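Side-chain contacts in DNA methyltransferase (Nicotiana tabacum, PDB 4ONQ), which probably transfers methyl groups to cytosine C5 in DNA as a plant DRM-type de novo methyltransferase, represented here by its catalytic domain with sinefungin bound: residues A[18-23]-A[98-103]; A[55-58]-A[64-67]; A[92-97]-A[248-253]; A[140-145]-A[155-160]; A[146-149]-A[153-156]. The protein carries 5 engineered substitutions. All blocks are in the same frame, centred on the assembly; numbering follows the deposited sequence.

Contact 1: A[18-23]-A[98-103]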
# COMPACT_ATOMS: atom_id res chain seq x y z
N PRO A 18 14.23 -1.40 7.06
CA PRO A 18 15.49 -2.02 6.64
C PRO A 18 16.63 -1.04 6.39
O PRO A 18 17.80 -1.38 6.58
CB PRO A 18 15.10 -2.71 5.33
CG PRO A 18 13.98 -1.92 4.81
CD PRO A 18 13.19 -1.55 6.04
N THR A 19 16.32 0.17 6.01
CA THR A 19 17.32 1.12 5.58
C THR A 19 17.92 1.99 6.68
O THR A 19 18.75 2.82 6.43
CB THR A 19 16.63 2.07 4.62
OG1 THR A 19 17.40 3.25 4.52
CG2 THR A 19 15.31 2.41 5.20
N GLU A 20 17.46 1.83 7.89
CA GLU A 20 17.99 2.64 8.92
C GLU A 20 18.27 1.79 10.10
O GLU A 20 17.87 0.65 10.15
CB GLU A 20 16.98 3.68 9.33
CG GLU A 20 16.47 4.45 8.21
CD GLU A 20 17.14 5.75 8.07
OE1 GLU A 20 17.55 6.29 9.09
OE2 GLU A 20 17.23 6.24 6.94
N PRO A 21 18.95 2.37 11.07
CA PRO A 21 19.30 1.62 12.27
C PRO A 21 18.08 1.38 13.08
O PRO A 21 17.28 2.27 13.21
CB PRO A 21 20.16 2.61 13.01
CG PRO A 21 19.57 3.91 12.66
CD PRO A 21 19.39 3.76 11.19
N LEU A 22 17.99 0.20 13.66
CA LEU A 22 16.83 -0.23 14.42
C LEU A 22 16.61 0.76 15.55
O LEU A 22 17.57 1.29 16.10
CB LEU A 22 17.04 -1.64 14.98
CG LEU A 22 16.78 -2.77 13.98
CD1 LEU A 22 16.47 -4.07 14.71
CD2 LEU A 22 15.64 -2.39 13.05
N PRO A 23 15.37 1.03 15.91
CA PRO A 23 15.26 1.95 17.02
C PRO A 23 15.77 1.28 18.26
O PRO A 23 16.14 0.12 18.22
CB PRO A 23 13.77 2.21 17.12
CG PRO A 23 13.13 1.11 16.48
CD PRO A 23 14.05 0.58 15.46
N ALA A 98 13.89 -0.93 -3.48
CA ALA A 98 13.40 0.01 -4.48
C ALA A 98 14.27 1.25 -4.43
O ALA A 98 14.80 1.60 -3.37
CB ALA A 98 11.95 0.35 -4.20
N PRO A 99 14.45 1.90 -5.59
CA PRO A 99 15.12 3.20 -5.63
C PRO A 99 14.40 4.14 -4.68
O PRO A 99 13.17 4.11 -4.62
CB PRO A 99 14.94 3.66 -7.09
CG PRO A 99 13.87 2.77 -7.65
CD PRO A 99 14.00 1.48 -6.92
N ARG A 100 15.13 4.95 -3.93
CA ARG A 100 14.50 5.77 -2.91
C ARG A 100 14.54 7.27 -3.20
O ARG A 100 14.01 8.06 -2.43
CB ARG A 100 15.07 5.44 -1.52
CG ARG A 100 14.54 4.12 -0.96
CD ARG A 100 15.20 3.73 0.36
NE ARG A 100 14.74 4.54 1.49
CZ ARG A 100 15.45 5.51 2.05
NH1 ARG A 100 16.66 5.81 1.59
NH2 ARG A 100 14.96 6.19 3.07
N THR A 101 15.14 7.65 -4.32
CA THR A 101 15.04 9.04 -4.76
C THR A 101 14.33 9.12 -6.09
O THR A 101 14.36 8.17 -6.87
CB THR A 101 16.42 9.72 -4.88
OG1 THR A 101 17.25 8.96 -5.77
CG2 THR A 101 17.08 9.83 -3.53
N ILE A 102 13.69 10.26 -6.34
CA ILE A 102 13.04 10.53 -7.61
C ILE A 102 13.98 10.28 -8.77
O ILE A 102 13.63 9.61 -9.74
CB ILE A 102 12.56 11.99 -7.68
CG1 ILE A 102 11.42 12.22 -6.68
CG2 ILE A 102 12.11 12.35 -9.08
CD1 ILE A 102 11.19 13.67 -6.33
N HIS A 103 15.18 10.76 -8.65
CA HIS A 103 16.16 10.58 -9.67
C HIS A 103 16.55 9.17 -9.91
O HIS A 103 16.86 8.84 -11.03
CB HIS A 103 17.39 11.38 -9.37
CG HIS A 103 17.21 12.84 -9.57
ND1 HIS A 103 18.00 13.74 -9.02
CD2 HIS A 103 16.28 13.54 -10.31
CE1 HIS A 103 17.61 14.94 -9.37
NE2 HIS A 103 16.56 14.82 -10.16
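Thr19 and Arg100 meet head-on, their side chains reaching for each other from opposite directions and bridging two loop segments whose CA atoms lie 10.1 Å apart at these residues. The main interaction is packing of a hydroxyl on a flat cation. Thr19 OG1 sits over the centre of one guanidinium face, 3.9 Å from Arg100 CZ, and is almost as far from NH1 and NH2. From above the plane it meets no N-H end-on, so the contact is polar but not a hydrogen bond. A bend at chi3 (74°) in the otherwise stretched arginine chain sets that face against the threonine. The second interaction is purely electrostatic. Glu20 OE2 approaches Arg100 NH2 to 4.5 Å, well off the guanidinium plane, which is beyond a salt bridge; the opposite charges would probably still attract weakly. The arginine backbone is held at both ends, its N by Glu104 and its O by Lys121, and the arginine side chain also packs on Tyr72. The contact lies at the surface and ties the N-terminal loop preceding strand 39-45 to the turn that enters helix 102-105, a helix start marked by the classical N-cap of Thr101 on the backbone N of Glu104.

Contact 2: A[55-58]-A[64-67]. Engineered in segment 55-58: Ser58 (natural residue Arg).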
# COMPACT_ATOMS: atom_id res chain seq x y z
N THR A 55 -10.41 4.38 18.83
CA THR A 55 -11.51 3.50 18.44
C THR A 55 -11.02 2.24 17.73
O THR A 55 -11.44 1.13 18.04
CB THR A 55 -12.50 4.21 17.50
OG1 THR A 55 -13.06 5.35 18.17
CG2 THR A 55 -13.62 3.27 17.08
N ILE A 56 -10.13 2.44 16.75
CA ILE A 56 -9.59 1.33 15.98
C ILE A 56 -8.83 0.35 16.87
O ILE A 56 -9.00 -0.86 16.74
CB ILE A 56 -8.67 1.83 14.84
CG1 ILE A 56 -9.51 2.55 13.77
CG2 ILE A 56 -7.91 0.68 14.22
CD1 ILE A 56 -8.68 3.29 12.73
N SER A 57 -8.01 0.88 17.78
CA SER A 57 -7.29 0.03 18.72
C SER A 57 -8.24 -0.75 19.62
O SER A 57 -8.09 -1.96 19.79
CB SER A 57 -6.33 0.85 19.57
OG SER A 57 -5.25 1.35 18.79
N SER A 58 -9.23 -0.07 20.20
CA SER A 58 -10.17 -0.72 21.09
C SER A 58 -10.95 -1.81 20.37
O SER A 58 -11.26 -2.85 20.95
CB SER A 58 -11.13 0.30 21.72
OG SER A 58 -12.09 0.76 20.78
N GLU A 64 -1.71 -1.51 19.63
CA GLU A 64 -1.35 -0.18 19.23
C GLU A 64 -0.81 -0.23 17.84
O GLU A 64 -0.07 -1.12 17.48
CB GLU A 64 -0.28 0.38 20.13
CG GLU A 64 -0.70 0.74 21.50
CD GLU A 64 0.48 0.69 22.43
OE1 GLU A 64 1.54 0.20 22.00
OE2 GLU A 64 0.37 1.13 23.59
N PRO A 65 -1.15 0.76 17.06
CA PRO A 65 -0.75 0.76 15.65
C PRO A 65 0.74 0.95 15.51
O PRO A 65 1.38 1.50 16.40
CB PRO A 65 -1.49 1.98 15.08
CG PRO A 65 -1.69 2.87 16.24
CD PRO A 65 -1.95 1.95 17.40
N GLU A 66 1.27 0.48 14.39
CA GLU A 66 2.66 0.68 14.03
C GLU A 66 2.67 1.68 12.89
O GLU A 66 2.19 1.39 11.79
CB GLU A 66 3.31 -0.64 13.60
CG GLU A 66 4.71 -0.48 13.05
CD GLU A 66 5.37 -1.80 12.68
OE1 GLU A 66 4.65 -2.81 12.48
OE2 GLU A 66 6.62 -1.83 12.60
N PHE A 67 3.18 2.87 13.16
CA PHE A 67 3.20 3.94 12.17
C PHE A 67 4.47 3.89 11.35
O PHE A 67 5.57 3.88 11.90
CB PHE A 67 3.07 5.31 12.84
CG PHE A 67 1.74 5.53 13.51
CD1 PHE A 67 0.59 5.70 12.76
CD2 PHE A 67 1.65 5.58 14.90
CE1 PHE A 67 -0.63 5.91 13.37
CE2 PHE A 67 0.43 5.78 15.51
CZ PHE A 67 -0.71 5.95 14.75
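Pro65, which receives the hydroxyl of Ser57 at its CD, lays its CB over one face of the Phe67 ring, 4.0 Å above the ring plane and displaced toward the rim. The same phenylalanine meets Trp53 in an edge-to-face pair, so it links the proline to a tryptophan of helix 50-59. Across the contact the approach is narrow: Ser57 OG lies 3.6 Å from Pro65 CD and 4.2 Å from Glu64 CA. The serine oxygen stands anti to its own carbonyl carbon, chi1 -69°, where its one proton can serve Ile63 O or Trp53 O, or be shared between them. Its polar end therefore belongs to the loop at Ile63 and the preceding helical turn at Trp53, while the proline merely flanks it. Helix 50-59 is the connection and 66-69 the second strand of a beta-alpha-beta unit that starts with strand 39-45; the outermost strand 66-69 runs parallel to 39-45, with antiparallel 79-84 between them. Ile83 of that middle strand packs under both Ser57 and Pro65. On the outer side of the helix the engineered Ser58 (arginine in nature) turns its OG back to Thr55 O, a bond of 2.8 Å, 29° out of the carbonyl plane.

Contact 3: A[92-97]-A[248-253]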
# COMPACT_ATOMS: atom_id res chain seq x y z
N PHE A 92 12.57 -9.25 6.97
CA PHE A 92 13.50 -8.97 5.89
C PHE A 92 12.77 -8.27 4.74
O PHE A 92 11.58 -8.50 4.53
CB PHE A 92 14.19 -10.26 5.41
CG PHE A 92 13.24 -11.35 4.98
CD1 PHE A 92 12.85 -11.46 3.65
CD2 PHE A 92 12.75 -12.27 5.89
CE1 PHE A 92 11.98 -12.46 3.24
CE2 PHE A 92 11.88 -13.28 5.48
CZ PHE A 92 11.50 -13.37 4.16
N PRO A 93 13.46 -7.38 4.03
CA PRO A 93 12.83 -6.66 2.92
C PRO A 93 12.88 -7.44 1.60
O PRO A 93 13.64 -8.39 1.47
CB PRO A 93 13.68 -5.40 2.80
CG PRO A 93 15.04 -5.84 3.23
CD PRO A 93 14.82 -6.87 4.31
N LEU A 94 12.03 -7.03 0.66
CA LEU A 94 12.06 -7.54 -0.70
C LEU A 94 13.34 -7.04 -1.37
O LEU A 94 13.75 -5.89 -1.16
CB LEU A 94 10.84 -7.01 -1.45
CG LEU A 94 9.78 -7.98 -1.98
CD1 LEU A 94 9.58 -9.14 -1.04
CD2 LEU A 94 8.46 -7.23 -2.19
N PHE A 95 13.97 -7.84 -2.20
CA PHE A 95 15.21 -7.44 -2.80
C PHE A 95 15.18 -7.56 -4.32
O PHE A 95 14.52 -8.41 -4.84
CB PHE A 95 16.38 -8.18 -2.15
CG PHE A 95 17.70 -7.57 -2.42
CD1 PHE A 95 18.24 -6.64 -1.57
CD2 PHE A 95 18.40 -7.88 -3.58
CE1 PHE A 95 19.45 -6.05 -1.87
CE2 PHE A 95 19.60 -7.28 -3.87
CZ PHE A 95 20.12 -6.37 -3.02
N PRO A 96 15.80 -6.64 -5.06
CA PRO A 96 16.54 -5.49 -4.53
C PRO A 96 15.66 -4.39 -3.98
O PRO A 96 14.49 -4.28 -4.35
CB PRO A 96 17.33 -4.99 -5.74
CG PRO A 96 16.52 -5.40 -6.90
CD PRO A 96 15.87 -6.70 -6.53
N LEU A 97 16.21 -3.59 -3.07
CA LEU A 97 15.48 -2.47 -2.52
C LEU A 97 15.07 -1.52 -3.63
O LEU A 97 15.78 -1.36 -4.63
CB LEU A 97 16.33 -1.74 -1.49
CG LEU A 97 16.78 -2.66 -0.35
CD1 LEU A 97 17.77 -1.93 0.54
CD2 LEU A 97 15.58 -3.12 0.46
N TYR A 248 3.35 -12.95 -2.67
CA TYR A 248 3.93 -13.60 -3.84
C TYR A 248 5.40 -13.24 -4.02
O TYR A 248 6.23 -14.09 -4.31
CB TYR A 248 3.14 -13.27 -5.09
CG TYR A 248 3.80 -13.71 -6.37
CD1 TYR A 248 3.76 -15.04 -6.78
CD2 TYR A 248 4.47 -12.80 -7.19
CE1 TYR A 248 4.36 -15.45 -7.96
CE2 TYR A 248 5.07 -13.19 -8.36
CZ TYR A 248 5.01 -14.52 -8.75
OH TYR A 248 5.61 -14.92 -9.92
N ARG A 249 5.72 -11.96 -3.83
CA ARG A 249 7.10 -11.52 -4.01
C ARG A 249 7.98 -12.05 -2.89
O ARG A 249 9.20 -12.16 -3.05
CB ARG A 249 7.17 -10.00 -4.10
CG ARG A 249 6.46 -9.45 -5.33
CD ARG A 249 6.66 -7.96 -5.48
NE ARG A 249 8.08 -7.62 -5.63
CZ ARG A 249 8.55 -6.38 -5.52
NH1 ARG A 249 7.72 -5.37 -5.25
NH2 ARG A 249 9.85 -6.16 -5.67
N LEU A 250 7.35 -12.37 -1.77
CA LEU A 250 8.04 -12.92 -0.62
C LEU A 250 8.35 -14.40 -0.84
O LEU A 250 9.13 -15.00 -0.09
CB LEU A 250 7.19 -12.76 0.64
CG LEU A 250 7.18 -11.37 1.29
CD1 LEU A 250 6.12 -11.29 2.37
CD2 LEU A 250 8.54 -11.06 1.85
N GLY A 251 7.75 -14.98 -1.87
CA GLY A 251 7.94 -16.38 -2.15
C GLY A 251 7.11 -17.26 -1.23
O GLY A 251 7.38 -18.45 -1.08
N ILE A 252 6.10 -16.66 -0.61
CA ILE A 252 5.17 -17.40 0.22
C ILE A 252 4.07 -17.98 -0.65
O ILE A 252 3.33 -17.25 -1.30
CB ILE A 252 4.55 -16.50 1.30
CG1 ILE A 252 5.65 -15.88 2.16
CG2 ILE A 252 3.57 -17.30 2.13
CD1 ILE A 252 5.14 -14.88 3.20
N PRO A 253 3.95 -19.28 -0.69
CA PRO A 253 2.98 -19.88 -1.59
C PRO A 253 1.58 -19.56 -1.16
O PRO A 253 1.29 -19.50 -0.00
CB PRO A 253 3.28 -21.37 -1.49
CG PRO A 253 4.42 -21.50 -0.60
CD PRO A 253 4.56 -20.27 0.18
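Arg249 leaves its helix with CG anti to the carbonyl carbon, chi1 -65°, and then bends at chi3, 61°, which brings the guanidinium across Leu94. The CD2 methyl of this leucine rests over the centre of the flat group, 3.4 Å from Arg249 CZ. The same methyl touches the root of the arginine, 3.6 Å from Arg249 CB, so the bent chain wraps around it, the two side chains crossing at about a right angle. The other branch, Leu94 CD1, serves a different neighbour, packing 3.6 Å from Leu250 CD2. That methyl also receives Phe92, whose CE1 comes within 4.0 Å of Leu250 CD2 at an oblique angle to the ring. Loop 92-97 lies between strand 79-84 and helix 102-105. Helix 242-249 links the parallel neighbours 231-236 and 254-260 of the Rossmann-like methyltransferase sheet, and its C-terminal end is closed by a Schellman motif: Gly251 takes positive phi, with two bonds back into the last turn, one of them Gly251 N to Tyr248 O at 3.0 Å. Sinefungin lies about 12 Å from the Arg249 side chain, too distant for direct contact. An alanine in place of Arg249 is likely to uncover the CD2 side of Leu94 and to leave Asp214, its long and weak ionic partner, without this charge. Helix 213-220 adds Ala217, which touches both Leu94 and Leu250, and Leu220, which touches Leu250.

Contact 4: A[140-145]-A[155-160]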
# COMPACT_ATOMS: atom_id res chain seq x y z
N LYS A 140 4.44 28.39 -18.48
CA LYS A 140 4.50 29.83 -18.74
C LYS A 140 5.18 30.60 -17.62
O LYS A 140 5.88 31.58 -17.85
CB LYS A 140 3.10 30.39 -19.03
CG LYS A 140 2.52 29.92 -20.36
CD LYS A 140 1.20 30.60 -20.67
CE LYS A 140 0.57 30.04 -21.94
NZ LYS A 140 1.43 30.19 -23.14
N ALA A 141 4.96 30.15 -16.39
CA ALA A 141 5.61 30.76 -15.23
C ALA A 141 7.14 30.65 -15.27
O ALA A 141 7.83 31.58 -14.83
CB ALA A 141 5.05 30.18 -13.94
N VAL A 142 7.68 29.54 -15.77
CA VAL A 142 9.14 29.37 -15.81
C VAL A 142 9.80 29.68 -17.17
O VAL A 142 11.01 29.87 -17.26
CB VAL A 142 9.58 27.95 -15.39
CG1 VAL A 142 9.08 27.64 -13.99
CG2 VAL A 142 9.08 26.93 -16.39
N GLU A 143 9.01 29.72 -18.22
CA GLU A 143 9.49 29.92 -19.57
C GLU A 143 10.20 31.23 -19.83
O GLU A 143 11.10 31.29 -20.64
CB GLU A 143 8.32 29.87 -20.51
CG GLU A 143 8.41 28.88 -21.54
CD GLU A 143 7.21 28.88 -22.43
OE1 GLU A 143 6.33 29.73 -22.25
OE2 GLU A 143 7.17 28.04 -23.33
N ASP A 144 9.75 32.30 -19.19
CA ASP A 144 10.28 33.64 -19.46
C ASP A 144 11.76 33.79 -19.10
O ASP A 144 12.51 34.47 -19.79
CB ASP A 144 9.46 34.70 -18.73
CG ASP A 144 8.12 34.94 -19.38
OD1 ASP A 144 8.03 34.81 -20.62
OD2 ASP A 144 7.16 35.27 -18.65
N PHE A 145 12.15 33.14 -18.02
CA PHE A 145 13.51 33.22 -17.52
C PHE A 145 14.30 32.03 -18.04
O PHE A 145 13.76 30.92 -18.14
CB PHE A 145 13.48 33.22 -15.99
CG PHE A 145 12.31 33.98 -15.42
CD1 PHE A 145 12.37 35.36 -15.28
CD2 PHE A 145 11.13 33.32 -15.06
CE1 PHE A 145 11.29 36.07 -14.79
CE2 PHE A 145 10.05 34.03 -14.57
CZ PHE A 145 10.13 35.41 -14.43
N LYS A 155 8.47 29.43 -5.58
CA LYS A 155 7.59 28.96 -4.53
C LYS A 155 6.25 28.51 -5.10
O LYS A 155 5.73 27.46 -4.73
CB LYS A 155 7.38 30.02 -3.45
CG LYS A 155 6.59 29.48 -2.27
CD LYS A 155 6.08 30.58 -1.37
CE LYS A 155 5.06 30.02 -0.39
NZ LYS A 155 5.50 28.73 0.21
N PHE A 156 5.69 29.31 -6.00
CA PHE A 156 4.43 28.93 -6.65
C PHE A 156 4.52 27.55 -7.34
O PHE A 156 3.70 26.65 -7.06
CB PHE A 156 3.96 30.03 -7.61
CG PHE A 156 3.01 29.56 -8.66
CD1 PHE A 156 1.69 29.30 -8.35
CD2 PHE A 156 3.44 29.37 -9.96
CE1 PHE A 156 0.81 28.85 -9.32
CE2 PHE A 156 2.56 28.93 -10.94
CZ PHE A 156 1.25 28.66 -10.62
N VAL A 157 5.51 27.35 -8.21
CA VAL A 157 5.61 26.07 -8.90
C VAL A 157 5.99 24.92 -7.97
O VAL A 157 5.50 23.81 -8.15
CB VAL A 157 6.48 26.07 -10.22
CG1 VAL A 157 6.92 27.46 -10.60
CG2 VAL A 157 7.65 25.09 -10.16
N LEU A 158 6.82 25.17 -6.97
CA LEU A 158 7.17 24.10 -6.03
C LEU A 158 5.95 23.67 -5.23
O LEU A 158 5.76 22.48 -4.97
CB LEU A 158 8.32 24.51 -5.12
CG LEU A 158 9.71 24.32 -5.72
CD1 LEU A 158 10.76 24.73 -4.71
CD2 LEU A 158 9.90 22.87 -6.15
N ASP A 159 5.10 24.61 -4.88
CA ASP A 159 3.89 24.28 -4.18
C ASP A 159 2.95 23.47 -5.04
O ASP A 159 2.39 22.54 -4.56
CB ASP A 159 3.15 25.53 -3.64
CG ASP A 159 3.85 26.19 -2.46
OD1 ASP A 159 4.77 25.62 -1.89
OD2 ASP A 159 3.49 27.31 -2.09
N GLN A 160 2.76 23.87 -6.28
CA GLN A 160 1.95 23.10 -7.18
C GLN A 160 2.49 21.71 -7.44
O GLN A 160 1.75 20.81 -7.50
CB GLN A 160 1.68 23.83 -8.48
CG GLN A 160 0.99 25.15 -8.34
CD GLN A 160 -0.32 25.08 -7.62
OE1 GLN A 160 -1.15 24.28 -7.92
NE2 GLN A 160 -0.49 25.93 -6.68
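Ala141 and Phe156 make the outer half of this helix-to-helix contact, Val142 and Val157 the buried half. The alanine methyl points at the opposite helix and arrives at the edge of the Phe156 ring, near its plane, with Ala141 CB 4.1 Å from Phe156 CE2. The phenylalanine gets there by placing CG opposite its backbone N, chi1 159°, which throws the ring beside its carbonyl carbon and out toward helix 132-143; the ring meets the methyl with its rim, and neither of its faces is used for Ala141. In the valine pair a single branch from each residue makes the touch, Val142 CG1 to Val157 CG1 at 4.0 Å, the side chains crossing at about a right angle. Val142 directs CG1 away from its carbonyl carbon (chi1 -58°). Val157 is modelled with CG1 nearly eclipsing its backbone N, an unusual setting that should be read cautiously at 2.5 Å resolution. With alanine and valine facing each other here, Ala141 CA comes to 7.9 Å from Val157 CA. Away from the interface, Lys155 NZ reaches one turn along its own helix to Asp159 OD2 at 3.4 Å, a weak salt bridge. The packing continues down the pair in opposite sense, Val157 and Gln160 meeting Ile138 and Gln160 also Leu134, while Val142 and Glu143 lean on Asn172 in the turn between strands 166-170 and 173-176. Helices 132-143 and 151-164 thus pack beside a two-stranded hairpin far from the central sheet.

Contact 5: A[146-149]-A[153-156]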
# COMPACT_ATOMS: atom_id res chain seq x y z
N ASP A 146 15.54 32.24 -18.38
CA ASP A 146 16.38 31.10 -18.67
C ASP A 146 17.14 30.79 -17.44
O ASP A 146 18.34 30.81 -17.44
CB ASP A 146 17.35 31.41 -19.74
CG ASP A 146 17.90 32.76 -19.59
OD1 ASP A 146 17.12 33.62 -19.15
OD2 ASP A 146 19.09 32.96 -19.88
N GLY A 147 16.39 30.48 -16.39
CA GLY A 147 16.88 29.97 -15.12
C GLY A 147 17.90 30.87 -14.44
O GLY A 147 18.90 31.23 -15.04
N GLU A 148 17.61 31.22 -13.19
CA GLU A 148 16.51 30.68 -12.43
C GLU A 148 15.38 31.67 -12.36
O GLU A 148 15.57 32.83 -12.60
CB GLU A 148 17.00 30.40 -11.00
CG GLU A 148 18.20 29.51 -10.90
CD GLU A 148 18.78 29.43 -9.50
OE1 GLU A 148 18.63 30.38 -8.71
OE2 GLU A 148 19.39 28.40 -9.17
N PRO A 149 14.19 31.22 -12.04
CA PRO A 149 13.06 32.14 -11.90
C PRO A 149 13.07 32.84 -10.54
O PRO A 149 13.72 32.35 -9.61
CB PRO A 149 11.85 31.22 -12.03
CG PRO A 149 12.33 29.89 -11.59
CD PRO A 149 13.77 29.81 -11.96
N VAL A 153 7.94 32.91 -7.80
CA VAL A 153 7.47 31.94 -8.78
C VAL A 153 8.03 30.56 -8.47
O VAL A 153 7.31 29.58 -8.59
CB VAL A 153 7.72 32.38 -10.26
CG1 VAL A 153 8.49 33.67 -10.31
CG2 VAL A 153 8.42 31.27 -11.05
N GLN A 154 9.28 30.49 -8.03
CA GLN A 154 9.84 29.22 -7.57
C GLN A 154 8.94 28.60 -6.51
O GLN A 154 8.65 27.40 -6.54
CB GLN A 154 11.25 29.42 -7.00
CG GLN A 154 12.35 29.55 -8.02
CD GLN A 154 13.73 29.58 -7.37
OE1 GLN A 154 13.98 28.87 -6.39
NE2 GLN A 154 14.64 30.40 -7.91
N LYS A 155 8.47 29.43 -5.58
CA LYS A 155 7.59 28.96 -4.53
C LYS A 155 6.25 28.51 -5.10
O LYS A 155 5.73 27.46 -4.73
CB LYS A 155 7.38 30.02 -3.45
CG LYS A 155 6.59 29.48 -2.27
CD LYS A 155 6.08 30.58 -1.37
CE LYS A 155 5.06 30.02 -0.39
NZ LYS A 155 5.50 28.73 0.21
N PHE A 156 5.69 29.31 -6.00
CA PHE A 156 4.43 28.93 -6.65
C PHE A 156 4.52 27.55 -7.34
O PHE A 156 3.70 26.65 -7.06
CB PHE A 156 3.96 30.03 -7.61
CG PHE A 156 3.01 29.56 -8.66
CD1 PHE A 156 1.69 29.30 -8.35
CD2 PHE A 156 3.44 29.37 -9.96
CE1 PHE A 156 0.81 28.85 -9.32
CE2 PHE A 156 2.56 28.93 -10.94
CZ PHE A 156 1.25 28.66 -10.62
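Glu148, modelled with a cis peptide bond before it, opens the contact by setting its CB 3.9 Å from Gln154 NE2. Its carboxylate and the glutamine amide stand nearly perpendicular, 81° between planes, and the acid makes no bond to the amide. Pro149 follows and carries most of the interaction, its ring packing on Val153 and Gln154 and its carbonyl bonded to the amide of Gln154. On the ring, Pro149 CB packs 3.6 Å from Val153 CG2, and Pro149 CG lies 3.6 Å from Gln154 CG, each neighbour crossing the ring at about a right angle. These two neighbours belong to the first turns of helix 151-164, so the loop from helix 132-143 is folded back onto the start of the helix it leads into. The carbonyl is gripped by one bond, Gln154 NE2 to Pro149 O at 2.7 Å, fairly straight at 157° about the hydrogen; the oxygen lies close to the amide plane, and the amide nitrogen only slightly out of the carbonyl plane. Gln154 reaches it with a chain extended beyond CG. Both residues are buried, so the bond pairs two polar groups within the protein and fixes how the amide is turned. A leucine in place of Gln154 would probably leave the carbonyl of Pro149 without this donor and the loop held here mainly by the packing of Pro149 on Val153. Trp116, in a neighbouring loop, packs on Glu148, Pro149 and Gln154 together.

In the fold
The contacts fall into two groups. Contacts 1, 2 and 3 lie around the Rossmann-like core: contact 2 at its outermost strand 66-69, nested along the chain inside contact 1, and contact 3 beside the parallel strands, its segments alternating with those of contact 1. Contacts 1 and 3 touch through Pro18 and Pro93. Contacts 4 and 5, with centres 5 Å apart, share Lys155 and Phe156 of helix 151-164; their centres lie 41 to 43 Å from those of contacts 2 and 3, and along the chain they are nested inside the loop closed by contact 3. This outlying part probably corresponds to the target recognition region of C5-methyltransferases. Contacts 1 and 3 join parts about 75 and 150 residues apart, whereas contacts 2, 4 and 5 are local.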